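Local coordinates for cell division topological specificity factor (Helicobacter pylori, PDB 3KU7), which probably prevents MinC and MinD from inhibiting division at internal sites while permitting inhibition at the poles, so that the septum forms at mid-cell, at residues 38-41 / 42-46. Residues are numbered along the deposited sequence; the frame is centred on the assembly and turned at random.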
loop_
_atom_site.group_PDB
_atom_site.type_symbol
_atom_site.label_atom_id
_atom_site.label_comp_id
_atom_site.label_asym_id
_atom_site.label_seq_id
_atom_site.Cartn_x
_atom_site.Cartn_y
_atom_site.Cartn_z
ATOM N N MET A 38 -7.756 1.292 -10.656
ATOM C CA MET A 38 -7.164 0.487 -9.612
ATOM C C MET A 38 -5.936 -0.228 -10.148
ATOM O O MET A 38 -4.865 -0.184 -9.550
ATOM C CB MET A 38 -8.189 -0.519 -9.102
ATOM C CG MET A 38 -9.071 0.044 -8.010
ATOM S SD MET A 38 -8.035 0.617 -6.645
ATOM C CE MET A 38 -7.035 -0.965 -6.272
ATOM N N GLU A 39 -6.094 -0.869 -11.298
ATOM C CA GLU A 39 -5.002 -1.600 -11.919
ATOM C C GLU A 39 -3.793 -0.704 -12.106
ATOM O O GLU A 39 -2.688 -0.976 -11.632
ATOM C CB GLU A 39 -5.458 -2.139 -13.276
ATOM C CG GLU A 39 -6.012 -3.544 -13.208
ATOM C CD GLU A 39 -4.976 -4.533 -12.708
ATOM O OE1 GLU A 39 -5.136 -5.061 -11.579
ATOM O OE2 GLU A 39 -3.995 -4.776 -13.447
ATOM N N GLU A 40 -4.035 0.385 -12.808
ATOM C CA GLU A 40 -2.998 1.333 -13.106
ATOM C C GLU A 40 -2.386 1.819 -11.822
ATOM O O GLU A 40 -1.187 2.073 -11.745
ATOM C CB GLU A 40 -3.577 2.501 -13.892
ATOM C CG GLU A 40 -2.930 2.700 -15.246
ATOM C CD GLU A 40 -2.263 4.056 -15.377
ATOM O OE1 GLU A 40 -1.061 4.173 -15.043
ATOM O OE2 GLU A 40 -2.950 5.014 -15.809
ATOM N N MET A 41 -3.207 1.951 -10.800
ATOM C CA MET A 41 -2.688 2.424 -9.540
ATOM C C MET A 41 -1.817 1.333 -8.896
ATOM O O MET A 41 -0.747 1.601 -8.338
ATOM C CB MET A 41 -3.861 2.802 -8.653
ATOM C CG MET A 41 -3.573 3.898 -7.680
ATOM S SD MET A 41 -4.977 4.058 -6.582
ATOM C CE MET A 41 -4.672 5.591 -5.835
ATOM N N ARG A 42 -2.275 0.095 -9.003
ATOM C CA ARG A 42 -1.560 -1.036 -8.439
ATOM C C ARG A 42 -0.173 -1.008 -8.991
ATOM O O ARG A 42 0.815 -0.924 -8.258
ATOM C CB ARG A 42 -2.227 -2.333 -8.874
ATOM C CG ARG A 42 -1.645 -3.589 -8.269
ATOM C CD ARG A 42 -2.048 -4.771 -9.132
ATOM N NE ARG A 42 -1.462 -4.654 -10.466
ATOM C CZ ARG A 42 -1.793 -5.419 -11.505
ATOM N NH1 ARG A 42 -2.720 -6.356 -11.367
ATOM N NH2 ARG A 42 -1.187 -5.256 -12.678
ATOM N N LYS A 43 -0.129 -1.069 -10.314
ATOM C CA LYS A 43 1.121 -1.087 -11.036
ATOM C C LYS A 43 2.066 0.006 -10.587
ATOM O O LYS A 43 3.236 -0.270 -10.303
ATOM C CB LYS A 43 0.870 -0.969 -12.543
ATOM C CG LYS A 43 0.036 -2.111 -13.157
ATOM C CD LYS A 43 0.022 -2.084 -14.706
ATOM C CE LYS A 43 -1.182 -2.821 -15.302
ATOM N NZ LYS A 43 -0.798 -3.959 -16.197
ATOM N N GLU A 44 1.572 1.240 -10.505
ATOM C CA GLU A 44 2.443 2.345 -10.106
ATOM C C GLU A 44 2.864 2.245 -8.645
ATOM O O GLU A 44 4.017 2.512 -8.308
ATOM C CB GLU A 44 1.788 3.709 -10.392
ATOM C CG GLU A 44 2.652 4.615 -11.305
ATOM C CD GLU A 44 2.153 6.059 -11.442
ATOM O OE1 GLU A 44 2.767 6.992 -10.857
ATOM O OE2 GLU A 44 1.149 6.260 -12.154
ATOM N N ILE A 45 1.938 1.845 -7.784
ATOM C CA ILE A 45 2.264 1.705 -6.376
ATOM C C ILE A 45 3.404 0.708 -6.226
ATOM O O ILE A 45 4.376 0.939 -5.504
ATOM C CB ILE A 45 1.098 1.184 -5.570
ATOM C CG1 ILE A 45 -0.018 2.222 -5.534
ATOM C CG2 ILE A 45 1.579 0.880 -4.162
ATOM C CD1 ILE A 45 0.379 3.453 -4.832
ATOM N N ILE A 46 3.273 -0.419 -6.912
ATOM C CA ILE A 46 4.302 -1.450 -6.851
ATOM C C ILE A 46 5.602 -0.870 -7.406
ATOM O O ILE A 46 6.678 -1.020 -6.825
ATOM C CB ILE A 46 3.958 -2.680 -7.699
ATOM C CG1 ILE A 46 2.526 -3.135 -7.439
ATOM C CG2 ILE A 46 4.946 -3.796 -7.373
ATOM C CD1 ILE A 46 2.339 -3.618 -6.084
#
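Glu44 OE2, lying 4.2 Å from Glu40 OE1, is gripped by Lys51 NZ and Tyr52 OH of the second subunit, and the same tyrosine hydroxyl hydrogen-bonds Glu40 OE1. These two carboxylates, one turn apart on the helix 38-53 that packs on the antiparallel sheet of MinE, reach out side by side with their planes 28° apart. Tyr52 OH bonds both carboxylates, and together with the lysine it probably eases the repulsion expected between them, tying this side of the helix into the dimer.

Another flank carries an i to i+3 salt bridge, Glu39 OE1 to Arg42 NH1 at 2.7 Å. The glutamate lies over one face of the guanidinium, offset toward its rim and with the planes nearly perpendicular (89°), so charge attraction rather than a directed N-H holds the pair. A bend at chi3 (64°) turns the end of the Arg42 chain toward Glu39, while its side chain also packs on Phe60. Lys43 NZ, 4.3 Å from Glu39 OE2, is too distant for a salt bridge but may add a weaker attraction.

Regular i to i+4 backbone bonds underlie these side chains, among them Arg42 N to Met38 O at 2.7 Å and Lys43 N to Glu39 O at 2.9 Å. In the buried part, Ile45 N donates to Met41 O at 2.8 Å, and Met41 CG lies 4.5 Å from Ile45 CG1.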